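PDB 2HJ0: putative citrate lyase, alfa subunit from Streptococcus mutans, which belongs to the CitF family of citrate lyase alpha subunits and is an alpha/beta protein built around two large mixed, Rossmann-like beta sheets. Local coordinates for residues A[246-251]-A[284-289]; A[254-259]-A[442-447]; A[258-263]-A[409-414]; A[275-280]-A[304-309]. All coordinates share one frame; numbering follows the deposited sequence.

Contact 1: A[246-251]-A[284-289]; sequences RYTKNP and SLAVTR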
loop_
_atom_site.group_PDB
_atom_site.type_symbol
_atom_site.label_atom_id
_atom_site.label_comp_id
_atom_site.label_asym_id
_atom_site.label_seq_id
_atom_site.Cartn_x
_atom_site.Cartn_y
_atom_site.Cartn_z
ATOM N N ARG A 246 13.685 29.187 -9.033
ATOM C CA ARG A 246 13.674 30.252 -8.045
ATOM C C ARG A 246 12.394 31.075 -8.150
ATOM O O ARG A 246 11.642 30.950 -9.115
ATOM C CB ARG A 246 14.907 31.153 -8.227
ATOM C CG ARG A 246 15.179 32.126 -7.063
ATOM C CD ARG A 246 15.463 31.386 -5.745
ATOM N NE ARG A 246 15.772 32.286 -4.624
ATOM C CZ ARG A 246 16.849 33.066 -4.549
ATOM N NH1 ARG A 246 17.744 33.071 -5.531
ATOM N NH2 ARG A 246 17.035 33.837 -3.483
ATOM N N TYR A 247 12.160 31.908 -7.139
ATOM C CA TYR A 247 10.988 32.764 -7.081
ATOM C C TYR A 247 10.946 33.767 -8.225
ATOM O O TYR A 247 11.893 33.896 -8.993
ATOM C CB TYR A 247 10.960 33.532 -5.767
ATOM C CG TYR A 247 10.852 32.674 -4.535
ATOM C CD1 TYR A 247 9.742 31.855 -4.322
ATOM C CD2 TYR A 247 11.846 32.703 -3.564
ATOM C CE1 TYR A 247 9.626 31.090 -3.164
ATOM C CE2 TYR A 247 11.743 31.947 -2.409
ATOM C CZ TYR A 247 10.632 31.143 -2.213
ATOM O OH TYR A 247 10.541 30.406 -1.055
ATOM N N THR A 248 9.842 34.494 -8.320
ATOM C CA THR A 248 9.675 35.482 -9.370
ATOM C C THR A 248 10.384 36.798 -9.051
ATOM O O THR A 248 10.823 37.028 -7.926
ATOM C CB THR A 248 8.182 35.754 -9.612
ATOM O OG1 THR A 248 8.027 36.730 -10.647
ATOM C CG2 THR A 248 7.521 36.253 -8.338
ATOM N N LYS A 249 10.487 37.658 -10.057
ATOM C CA LYS A 249 11.137 38.956 -9.923
ATOM C C LYS A 249 10.125 40.038 -10.255
ATOM O O LYS A 249 10.323 41.205 -9.931
ATOM C CB LYS A 249 12.310 39.039 -10.892
ATOM C CG LYS A 249 13.239 37.845 -10.817
ATOM C CD LYS A 249 14.161 37.932 -9.612
ATOM C CE LYS A 249 15.465 38.585 -9.999
ATOM N NZ LYS A 249 16.128 37.800 -11.082
ATOM N N ASN A 250 9.040 39.636 -10.912
ATOM C CA ASN A 250 7.980 40.560 -11.301
ATOM C C ASN A 250 7.370 41.241 -10.089
ATOM O O ASN A 250 6.658 40.612 -9.303
ATOM C CB ASN A 250 6.875 39.834 -12.049
ATOM C CG ASN A 250 5.759 40.768 -12.447
ATOM O OD1 ASN A 250 5.957 41.666 -13.261
ATOM N ND2 ASN A 250 4.579 40.578 -11.859
ATOM N N PRO A 251 7.607 42.550 -9.944
ATOM C CA PRO A 251 7.080 43.318 -8.809
ATOM C C PRO A 251 5.582 43.164 -8.574
ATOM O O PRO A 251 5.138 43.062 -7.430
ATOM C CB PRO A 251 7.473 44.749 -9.149
ATOM C CG PRO A 251 7.425 44.750 -10.651
ATOM C CD PRO A 251 8.106 43.447 -10.999
ATOM N N SER A 284 1.766 32.533 -6.566
ATOM C CA SER A 284 1.309 31.467 -5.682
ATOM C C SER A 284 2.489 30.757 -5.020
ATOM O O SER A 284 2.367 30.241 -3.906
ATOM C CB SER A 284 0.481 30.443 -6.455
ATOM O OG SER A 284 1.308 29.740 -7.359
ATOM N N LEU A 285 3.628 30.718 -5.701
ATOM C CA LEU A 285 4.808 30.081 -5.133
ATOM C C LEU A 285 5.563 31.055 -4.248
ATOM O O LEU A 285 5.921 30.726 -3.131
ATOM C CB LEU A 285 5.734 29.580 -6.245
ATOM C CG LEU A 285 7.175 29.180 -5.895
ATOM C CD1 LEU A 285 7.232 28.103 -4.830
ATOM C CD2 LEU A 285 7.828 28.696 -7.161
ATOM N N ALA A 286 5.784 32.260 -4.759
ATOM C CA ALA A 286 6.517 33.284 -4.035
ATOM C C ALA A 286 5.958 33.564 -2.650
ATOM O O ALA A 286 6.690 33.950 -1.743
ATOM C CB ALA A 286 6.541 34.565 -4.845
ATOM N N VAL A 287 4.658 33.382 -2.487
ATOM C CA VAL A 287 4.033 33.636 -1.205
ATOM C C VAL A 287 4.818 32.980 -0.067
ATOM O O VAL A 287 4.839 33.503 1.042
ATOM C CB VAL A 287 2.567 33.133 -1.206
ATOM C CG1 VAL A 287 2.540 31.620 -1.309
ATOM C CG2 VAL A 287 1.848 33.600 0.036
ATOM N N THR A 288 5.479 31.855 -0.339
ATOM C CA THR A 288 6.240 31.169 0.706
ATOM C C THR A 288 7.412 32.001 1.244
ATOM O O THR A 288 7.795 31.860 2.404
ATOM C CB THR A 288 6.803 29.797 0.236
ATOM O OG1 THR A 288 7.837 30.006 -0.725
ATOM C CG2 THR A 288 5.733 28.956 -0.373
ATOM N N ARG A 289 7.983 32.860 0.407
ATOM C CA ARG A 289 9.097 33.702 0.835
ATOM C C ARG A 289 8.662 34.617 1.964
ATOM O O ARG A 289 9.280 34.637 3.031
ATOM C CB ARG A 289 9.619 34.561 -0.324
ATOM C CG ARG A 289 10.550 35.678 0.117
ATOM C CD ARG A 289 10.778 36.712 -0.972
ATOM N NE ARG A 289 11.631 36.224 -2.052
ATOM C CZ ARG A 289 11.820 36.880 -3.193
ATOM N NH1 ARG A 289 11.209 38.041 -3.390
ATOM N NH2 ARG A 289 12.617 36.381 -4.134
#
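Tyr-247, in the loop that leads into helix 251-265, lies against one flank of helix 282-297 and supplies most of the contact between loop and helix. Its hydroxyl OH meets Thr-288 OG1 at 2.8 Å, a hydrogen bond in which either oxygen could be the donor. Thr-288 OG1 stands at the ring edge, near its plane. One face of the ring is taken by the aliphatic base of Arg-289: CB sits 4.2 Å from the centroid of the Tyr-247 ring, 21° off its normal, as a CH-pi contact displaced toward the rim. Farther out, the arginine chain bends at chi3 (-73°), which brings Arg-289 NH2 to 3.7 Å from Tyr-247 CB. The guanidinium is turned 80° from the ring plane, so the two groups are not stacked. Along the helix backbone, Tyr-247 CD1 comes to 3.5 Å from Ala-286 CA, and CD1 also touches Leu-285 CG at 4.0 Å.

Thr-248 adds a smaller patch, with CG2 placed 4.0 Å from Ala-286 CB. Its OG1 is engaged on its own side of the contact: it accepts from Asn-250 N at 3.1 Å in an ST turn and is hydrogen bonded to Glu-253 OE2, which ties the loop to the first turn of helix 251-265. Ala-312 of helix 311-318 also packs on Tyr-247 and Thr-288. The loop before helix 251-265 is thus packed on the neighbouring helix 282-297 chiefly by one aromatic side chain, among the helices that flank the sheet of this alpha/beta protein.

Contact 2: A[254-259]-A[442-447]; sequences LLIAEY and VTEVGI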
loop_
_atom_site.group_PDB
_atom_site.type_symbol
_atom_site.label_atom_id
_atom_site.label_comp_id
_atom_site.label_asym_id
_atom_site.label_seq_id
_atom_site.Cartn_x
_atom_site.Cartn_y
_atom_site.Cartn_z
ATOM N N LEU A 254 5.096 39.808 -6.969
ATOM C CA LEU A 254 5.619 39.842 -5.599
ATOM C C LEU A 254 4.681 40.570 -4.630
ATOM O O LEU A 254 4.599 40.227 -3.447
ATOM C CB LEU A 254 7.003 40.502 -5.558
ATOM C CG LEU A 254 8.183 39.638 -5.969
ATOM C CD1 LEU A 254 9.444 40.461 -5.968
ATOM C CD2 LEU A 254 8.293 38.471 -5.011
ATOM N N LEU A 255 3.980 41.578 -5.129
ATOM C CA LEU A 255 3.050 42.316 -4.297
ATOM C C LEU A 255 1.874 41.402 -3.998
ATOM O O LEU A 255 1.397 41.328 -2.867
ATOM C CB LEU A 255 2.550 43.553 -5.032
ATOM C CG LEU A 255 1.672 44.531 -4.250
ATOM C CD1 LEU A 255 2.554 45.407 -3.401
ATOM C CD2 LEU A 255 0.875 45.388 -5.213
ATOM N N ILE A 256 1.411 40.702 -5.027
ATOM C CA ILE A 256 0.290 39.793 -4.867
ATOM C C ILE A 256 0.690 38.718 -3.869
ATOM O O ILE A 256 -0.072 38.395 -2.956
ATOM C CB ILE A 256 -0.128 39.156 -6.227
ATOM C CG1 ILE A 256 -0.629 40.255 -7.173
ATOM C CG2 ILE A 256 -1.236 38.131 -6.015
ATOM C CD1 ILE A 256 -0.982 39.791 -8.547
ATOM N N ALA A 257 1.891 38.177 -4.027
ATOM C CA ALA A 257 2.378 37.156 -3.110
ATOM C C ALA A 257 2.375 37.694 -1.693
ATOM O O ALA A 257 1.864 37.044 -0.785
ATOM C CB ALA A 257 3.786 36.733 -3.492
ATOM N N GLU A 258 2.939 38.887 -1.511
ATOM C CA GLU A 258 3.008 39.483 -0.182
ATOM C C GLU A 258 1.639 39.697 0.443
ATOM O O GLU A 258 1.453 39.415 1.627
ATOM C CB GLU A 258 3.790 40.799 -0.205
ATOM C CG GLU A 258 3.829 41.475 1.156
ATOM C CD GLU A 258 5.044 42.371 1.377
ATOM O OE1 GLU A 258 5.337 43.218 0.490
ATOM O OE2 GLU A 258 5.694 42.234 2.453
ATOM N N TYR A 259 0.685 40.194 -0.341
ATOM C CA TYR A 259 -0.660 40.398 0.181
ATOM C C TYR A 259 -1.220 39.033 0.595
ATOM O O TYR A 259 -1.860 38.905 1.642
ATOM C CB TYR A 259 -1.580 41.041 -0.871
ATOM C CG TYR A 259 -1.489 42.559 -1.001
ATOM C CD1 TYR A 259 -1.145 43.365 0.089
ATOM C CD2 TYR A 259 -1.808 43.195 -2.207
ATOM C CE1 TYR A 259 -1.124 44.761 -0.022
ATOM C CE2 TYR A 259 -1.791 44.584 -2.327
ATOM C CZ TYR A 259 -1.450 45.359 -1.239
ATOM O OH TYR A 259 -1.420 46.734 -1.382
ATOM N N VAL A 442 -6.969 37.312 -3.926
ATOM C CA VAL A 442 -5.915 38.310 -3.773
ATOM C C VAL A 442 -5.407 38.808 -5.132
ATOM O O VAL A 442 -5.087 38.009 -6.010
ATOM C CB VAL A 442 -4.724 37.726 -2.976
ATOM C CG1 VAL A 442 -3.661 38.791 -2.751
ATOM C CG2 VAL A 442 -5.211 37.171 -1.649
ATOM N N THR A 443 -5.345 40.131 -5.288
ATOM C CA THR A 443 -4.872 40.767 -6.518
ATOM C C THR A 443 -3.851 41.843 -6.163
ATOM O O THR A 443 -3.488 41.988 -4.996
ATOM C CB THR A 443 -6.021 41.441 -7.273
ATOM O OG1 THR A 443 -6.483 42.578 -6.529
ATOM C CG2 THR A 443 -7.167 40.471 -7.459
ATOM N N GLU A 444 -3.385 42.609 -7.145
ATOM C CA GLU A 444 -2.404 43.647 -6.827
ATOM C C GLU A 444 -3.098 44.914 -6.338
ATOM O O GLU A 444 -2.463 45.864 -5.884
ATOM C CB GLU A 444 -1.506 43.946 -8.035
ATOM C CG GLU A 444 -2.132 44.734 -9.172
ATOM C CD GLU A 444 -3.028 43.902 -10.090
ATOM O OE1 GLU A 444 -3.255 44.337 -11.236
ATOM O OE2 GLU A 444 -3.507 42.831 -9.678
ATOM N N VAL A 445 -4.423 44.892 -6.402
ATOM C CA VAL A 445 -5.231 46.020 -5.988
ATOM C C VAL A 445 -5.820 45.787 -4.605
ATOM O O VAL A 445 -6.335 46.708 -3.970
ATOM C CB VAL A 445 -6.346 46.250 -7.000
ATOM C CG1 VAL A 445 -7.171 47.457 -6.618
ATOM C CG2 VAL A 445 -5.728 46.449 -8.371
ATOM N N GLY A 446 -5.730 44.549 -4.132
ATOM C CA GLY A 446 -6.259 44.239 -2.825
ATOM C C GLY A 446 -6.848 42.854 -2.694
ATOM O O GLY A 446 -6.687 42.000 -3.563
ATOM N N ILE A 447 -7.557 42.658 -1.589
ATOM C CA ILE A 447 -8.197 41.398 -1.232
ATOM C C ILE A 447 -9.718 41.457 -1.376
ATOM O O ILE A 447 -10.321 42.490 -1.112
ATOM C CB ILE A 447 -7.826 41.059 0.239
ATOM C CG1 ILE A 447 -6.643 40.100 0.251
ATOM C CG2 ILE A 447 -9.018 40.514 1.010
ATOM C CD1 ILE A 447 -5.440 40.662 -0.434
#
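Ile-256 and Tyr-259, one turn apart on helix 251-265, fit their side chains around the tight turn that joins strands 440-442 and 447-449. The bump of Ile-256 is CG1, set anti to the carbonyl carbon (chi1 -64°), which settles against the Thr-443 to Glu-444 peptide, 3.6 Å from Glu-444 N. Its side chain lies alongside that of Glu-444, both pointing the same way, with CG1 3.9 Å from Glu-444 CB. In return the turn sends Val-442 CG1 into the hollow between the two helix residues, at 3.6 Å from both Ile-256 O and Tyr-259 CB. Ile-447 CD1 flanks the same Tyr-259 CB at 3.9 Å. The tyrosine ring then runs beside the turn and presents an edge to it: Tyr-259 CD2 is 3.5 Å from Thr-443 O, and Glu-444 O also lies near the ring plane. One residue before Ile-256, Leu-255 CD2 reaches 3.4 Å to Glu-444 O, its side chain crossing that of Glu-444 at about a right angle.

The turn keeps its shape by its own bonds. Gly-446 O accepts from both Thr-443 N and Thr-443 OG1, and OG1 in turn accepts from Val-445 N in an ST turn. The Glu-444 carboxylate is held through OE2 by Leu-416 N. In the fold, helix 251-265 lies between this hairpin turn and helix 282-297, with Ile-413 of strand 409-413 packed on Ile-256 and Val-442.

Contact 3: A[258-263]-A[409-414]; sequences EYAAKV and MSLVIS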
loop_
_atom_site.group_PDB
_atom_site.type_symbol
_atom_site.label_atom_id
_atom_site.label_comp_id
_atom_site.label_asym_id
_atom_site.label_seq_id
_atom_site.Cartn_x
_atom_site.Cartn_y
_atom_site.Cartn_z
ATOM N N GLU A 258 2.939 38.887 -1.511
ATOM C CA GLU A 258 3.008 39.483 -0.182
ATOM C C GLU A 258 1.639 39.697 0.443
ATOM O O GLU A 258 1.453 39.415 1.627
ATOM C CB GLU A 258 3.790 40.799 -0.205
ATOM C CG GLU A 258 3.829 41.475 1.156
ATOM C CD GLU A 258 5.044 42.371 1.377
ATOM O OE1 GLU A 258 5.337 43.218 0.490
ATOM O OE2 GLU A 258 5.694 42.234 2.453
ATOM N N TYR A 259 0.685 40.194 -0.341
ATOM C CA TYR A 259 -0.660 40.398 0.181
ATOM C C TYR A 259 -1.220 39.033 0.595
ATOM O O TYR A 259 -1.860 38.905 1.642
ATOM C CB TYR A 259 -1.580 41.041 -0.871
ATOM C CG TYR A 259 -1.489 42.559 -1.001
ATOM C CD1 TYR A 259 -1.145 43.365 0.089
ATOM C CD2 TYR A 259 -1.808 43.195 -2.207
ATOM C CE1 TYR A 259 -1.124 44.761 -0.022
ATOM C CE2 TYR A 259 -1.791 44.584 -2.327
ATOM C CZ TYR A 259 -1.450 45.359 -1.239
ATOM O OH TYR A 259 -1.420 46.734 -1.382
ATOM N N ALA A 260 -0.962 38.013 -0.220
ATOM C CA ALA A 260 -1.434 36.667 0.079
ATOM C C ALA A 260 -0.892 36.168 1.419
ATOM O O ALA A 260 -1.637 35.629 2.241
ATOM C CB ALA A 260 -1.031 35.715 -1.037
ATOM N N ALA A 261 0.405 36.348 1.640
ATOM C CA ALA A 261 1.018 35.915 2.892
ATOM C C ALA A 261 0.436 36.645 4.104
ATOM O O ALA A 261 0.275 36.045 5.169
ATOM C CB ALA A 261 2.519 36.113 2.836
ATOM N N LYS A 262 0.116 37.934 3.942
ATOM C CA LYS A 262 -0.452 38.712 5.045
ATOM C C LYS A 262 -1.825 38.173 5.399
ATOM O O LYS A 262 -2.227 38.196 6.561
ATOM C CB LYS A 262 -0.560 40.197 4.690
ATOM C CG LYS A 262 0.755 40.963 4.737
ATOM C CD LYS A 262 0.603 42.392 4.163
ATOM C CE LYS A 262 1.944 43.143 4.041
ATOM N NZ LYS A 262 1.779 44.441 3.318
ATOM N N VAL A 263 -2.544 37.677 4.402
ATOM C CA VAL A 263 -3.858 37.128 4.673
ATOM C C VAL A 263 -3.698 35.843 5.497
ATOM O O VAL A 263 -4.412 35.642 6.477
ATOM C CB VAL A 263 -4.627 36.845 3.370
ATOM C CG1 VAL A 263 -5.971 36.224 3.683
ATOM C CG2 VAL A 263 -4.812 38.133 2.598
HETATM N N MSE A 409 -9.244 27.467 4.576
HETATM C CA MSE A 409 -9.307 28.761 3.913
HETATM C C MSE A 409 -8.595 28.731 2.572
HETATM O O MSE A 409 -7.374 28.569 2.497
HETATM C CB MSE A 409 -8.703 29.838 4.805
HETATM C CG MSE A 409 -8.683 31.211 4.172
HETATM SE SE MSE A 409 -7.939 32.500 5.411
HETATM C CE MSE A 409 -6.081 32.066 5.221
ATOM N N SER A 410 -9.381 28.898 1.515
ATOM C CA SER A 410 -8.871 28.886 0.155
ATOM C C SER A 410 -8.538 30.265 -0.383
ATOM O O SER A 410 -9.381 31.163 -0.382
ATOM C CB SER A 410 -9.888 28.225 -0.773
ATOM O OG SER A 410 -9.853 26.821 -0.628
ATOM N N LEU A 411 -7.302 30.429 -0.847
ATOM C CA LEU A 411 -6.878 31.697 -1.424
ATOM C C LEU A 411 -6.668 31.527 -2.912
ATOM O O LEU A 411 -5.999 30.596 -3.349
ATOM C CB LEU A 411 -5.572 32.182 -0.804
ATOM C CG LEU A 411 -5.708 33.271 0.250
ATOM C CD1 LEU A 411 -6.470 32.697 1.441
ATOM C CD2 LEU A 411 -4.331 33.761 0.673
ATOM N N VAL A 412 -7.262 32.415 -3.695
ATOM C CA VAL A 412 -7.084 32.380 -5.138
ATOM C C VAL A 412 -6.438 33.718 -5.504
ATOM O O VAL A 412 -7.096 34.767 -5.534
ATOM C CB VAL A 412 -8.440 32.209 -5.897
ATOM C CG1 VAL A 412 -8.232 32.368 -7.391
ATOM C CG2 VAL A 412 -9.032 30.835 -5.605
ATOM N N ILE A 413 -5.134 33.687 -5.744
ATOM C CA ILE A 413 -4.427 34.904 -6.096
ATOM C C ILE A 413 -4.119 34.939 -7.579
ATOM O O ILE A 413 -3.839 33.911 -8.188
ATOM C CB ILE A 413 -3.110 35.048 -5.296
ATOM C CG1 ILE A 413 -2.073 34.038 -5.785
ATOM C CG2 ILE A 413 -3.373 34.825 -3.818
ATOM C CD1 ILE A 413 -0.729 34.220 -5.134
ATOM N N SER A 414 -4.189 36.134 -8.154
ATOM C CA SER A 414 -3.922 36.332 -9.578
ATOM C C SER A 414 -4.001 37.799 -10.014
ATOM O O SER A 414 -4.900 38.538 -9.598
ATOM C CB SER A 414 -4.893 35.528 -10.432
ATOM O OG SER A 414 -4.750 35.935 -11.779
#
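Helix 258-263 and strand 409-413 run nearly antiparallel, 168° between their N-to-C directions, with their axes 9.8 Å apart at closest approach. From the helix only Ala-260 and Val-263, three residues apart, meet the strand; from the strand come the alternate residues Met-409 (a selenomethionine), Leu-411 and Ile-413, all on one face of the sheet. Leu-411 is the central piece. Its CD2 methyl lies between the two helix residues, 4.2 Å from Ala-260 CB and 4.1 Å from Val-263 CB, and also rests on the helix backbone, 3.6 Å from Ala-260 O. Toward the C-terminal end of the strand, Ile-413 CG2 touches Ala-260 CB at 3.7 Å; chi1 of 72° puts CG1 between the backbone N and the carbonyl carbon, and CG2 therefore anti to the carbonyl carbon, facing Ala-260. At the other end, the Met-409 chain is stretched out through chi2 and bends only at chi3 (77°), bringing Met-409 CE to 4.1 Å from Val-263 O and a looser 4.4 Å from Val-263 CG1.

No hydrogen bond spans the gap, and all five touching residues are buried, so methyl packing carries the contact. Val-287 of helix 282-297 closes over Ala-260, while Val-442 and Val-371 of the two flanking strands pack on Ile-413. A helix running antiparallel along a strand in the parallel part of a mixed sheet, joined to it through apolar side chains, is the usual helix-on-sheet packing of Rossmann-like alpha/beta folds.

Contact 4: A[275-280]-A[304-309]; sequences SFQTGT and FALGGI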
loop_
_atom_site.group_PDB
_atom_site.type_symbol
_atom_site.label_atom_id
_atom_site.label_comp_id
_atom_site.label_asym_id
_atom_site.label_seq_id
_atom_site.Cartn_x
_atom_site.Cartn_y
_atom_site.Cartn_z
ATOM N N SER A 275 -0.968 23.766 8.793
ATOM C CA SER A 275 -0.590 23.161 7.519
ATOM C C SER A 275 -0.890 24.096 6.361
ATOM O O SER A 275 -1.692 25.016 6.495
ATOM C CB SER A 275 -1.347 21.848 7.311
ATOM O OG SER A 275 -2.749 22.049 7.394
ATOM N N PHE A 276 -0.256 23.853 5.222
ATOM C CA PHE A 276 -0.485 24.695 4.066
ATOM C C PHE A 276 0.045 24.094 2.769
ATOM O O PHE A 276 0.871 23.172 2.765
ATOM C CB PHE A 276 0.176 26.056 4.266
ATOM C CG PHE A 276 1.672 25.994 4.278
ATOM C CD1 PHE A 276 2.356 25.590 5.416
ATOM C CD2 PHE A 276 2.395 26.268 3.132
ATOM C CE1 PHE A 276 3.737 25.453 5.401
ATOM C CE2 PHE A 276 3.779 26.132 3.116
ATOM C CZ PHE A 276 4.449 25.724 4.250
ATOM N N GLN A 277 -0.433 24.650 1.665
ATOM C CA GLN A 277 -0.001 24.238 0.347
ATOM C C GLN A 277 0.106 25.504 -0.500
ATOM O O GLN A 277 -0.812 26.318 -0.526
ATOM C CB GLN A 277 -1.005 23.264 -0.278
ATOM C CG GLN A 277 -0.586 22.781 -1.654
ATOM C CD GLN A 277 -1.663 21.999 -2.367
ATOM O OE1 GLN A 277 -1.966 20.856 -2.026
ATOM N NE2 GLN A 277 -2.258 22.622 -3.366
ATOM N N THR A 278 1.251 25.683 -1.157
ATOM C CA THR A 278 1.469 26.843 -2.017
ATOM C C THR A 278 1.652 26.399 -3.450
ATOM O O THR A 278 1.766 25.207 -3.741
ATOM C CB THR A 278 2.716 27.651 -1.616
ATOM O OG1 THR A 278 3.837 26.769 -1.500
ATOM C CG2 THR A 278 2.485 28.367 -0.298
ATOM N N GLY A 279 1.697 27.376 -4.343
ATOM C CA GLY A 279 1.842 27.090 -5.757
ATOM C C GLY A 279 3.168 26.502 -6.182
ATOM O O GLY A 279 4.080 26.296 -5.380
ATOM N N THR A 280 3.269 26.233 -7.473
ATOM C CA THR A 280 4.482 25.676 -8.032
ATOM C C THR A 280 5.164 26.691 -8.952
ATOM O O THR A 280 6.027 26.331 -9.743
ATOM C CB THR A 280 4.180 24.380 -8.826
ATOM O OG1 THR A 280 3.218 24.660 -9.850
ATOM C CG2 THR A 280 3.625 23.312 -7.909
ATOM N N PHE A 304 3.131 20.504 8.485
ATOM C CA PHE A 304 3.452 19.908 7.193
ATOM C C PHE A 304 3.019 20.744 5.998
ATOM O O PHE A 304 2.160 21.615 6.106
ATOM C CB PHE A 304 2.846 18.496 7.057
ATOM C CG PHE A 304 1.349 18.488 6.879
ATOM C CD1 PHE A 304 0.505 18.479 7.982
ATOM C CD2 PHE A 304 0.783 18.536 5.613
ATOM C CE1 PHE A 304 -0.873 18.519 7.823
ATOM C CE2 PHE A 304 -0.598 18.580 5.453
ATOM C CZ PHE A 304 -1.421 18.569 6.557
ATOM N N ALA A 305 3.648 20.461 4.864
ATOM C CA ALA A 305 3.354 21.111 3.603
ATOM C C ALA A 305 2.894 19.986 2.651
ATOM O O ALA A 305 3.323 18.828 2.778
ATOM C CB ALA A 305 4.593 21.789 3.075
ATOM N N LEU A 306 2.032 20.325 1.695
ATOM C CA LEU A 306 1.503 19.331 0.770
ATOM C C LEU A 306 1.627 19.689 -0.698
ATOM O O LEU A 306 2.259 20.671 -1.072
ATOM C CB LEU A 306 0.028 19.100 1.094
ATOM C CG LEU A 306 -0.743 18.032 0.328
ATOM C CD1 LEU A 306 -0.102 16.677 0.577
ATOM C CD2 LEU A 306 -2.204 18.034 0.776
ATOM N N GLY A 307 1.020 18.848 -1.526
ATOM C CA GLY A 307 0.972 19.075 -2.961
ATOM C C GLY A 307 2.137 18.662 -3.824
ATOM O O GLY A 307 2.726 17.589 -3.667
ATOM N N GLY A 308 2.379 19.524 -4.805
ATOM C CA GLY A 308 3.473 19.357 -5.721
ATOM C C GLY A 308 4.531 20.166 -5.017
ATOM O O GLY A 308 4.399 21.382 -4.846
ATOM N N ILE A 309 5.564 19.466 -4.576
ATOM C CA ILE A 309 6.652 20.065 -3.847
ATOM C C ILE A 309 7.625 20.756 -4.775
ATOM O O ILE A 309 7.772 20.354 -5.920
ATOM C CB ILE A 309 7.361 18.981 -3.050
ATOM C CG1 ILE A 309 6.323 18.227 -2.214
ATOM C CG2 ILE A 309 8.462 19.585 -2.195
ATOM C CD1 ILE A 309 5.439 19.117 -1.339
#
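Ser-275 CB lies over a face of the Phe-304 ring, 3.6 Å from its centroid and 24° off the normal, a CH-pi contact between strands 275-277 and 302-305. On the opposite sheet face the roles are exchanged: Ala-305 CB lies over a face of the Phe-276 ring, 4.1 Å from Phe-276 CZ. The backbones pair in parallel at Phe-276 and Ala-305. Leu-306 N donates to Phe-276 O at 3.3 Å, whereas the bond from Phe-276 N to Phe-304 O is weak, at 3.4 Å. At the end of strand 275-277, Gln-277 extends with CG anti to the backbone N (chi1 -179°) along segment 304-309; Gln-277 CG comes 3.6 Å from Leu-306 O, and OE1 lies 3.6 Å from Gly-307 CA. Gly-307, with positive phi, passes close by the Gln-277 amide. At the far end Thr-280 CG2 touches Gly-308 O at 3.7 Å.

A second shell holds these groups. Ser-275 OG is hydrogen bonded to Gln-366 O and Asp-368 N, and Gln-277 OE1 to Tyr-354 OH. Met-313 of helix 311-318 packs on both Phe-276 and Ala-305, while Phe-304 meets Pro-214 of the second subunit. Two neighbouring parallel strands connected through helix 282-297 make this the strand pair of a beta-alpha-beta crossover, the recurring unit of a Rossmann-like sheet.

Following the chain from the N terminus, the loop 246-251 is met first and closes on helix 282-297 in contact 1. Helix 251-265 comes next and serves contacts 2 and 3, which share Glu-258 and Tyr-259 and close the long loops to 442-447 and 409-414. Strand 275-277 then pairs with 304-309 in contact 4, a short closure that falls within the spans of both contacts 2 and 3. Contact 1 crosses the other three, since its second segment lies between the two segments of each. Ala-286 packs on Ala-257, joining contacts 1 and 2, and Ser-284 O probably bonds Gly-279 N of contact 4. Contacts 2 and 3 set helix 251-265 on the sheet in which contact 4 pairs two strands.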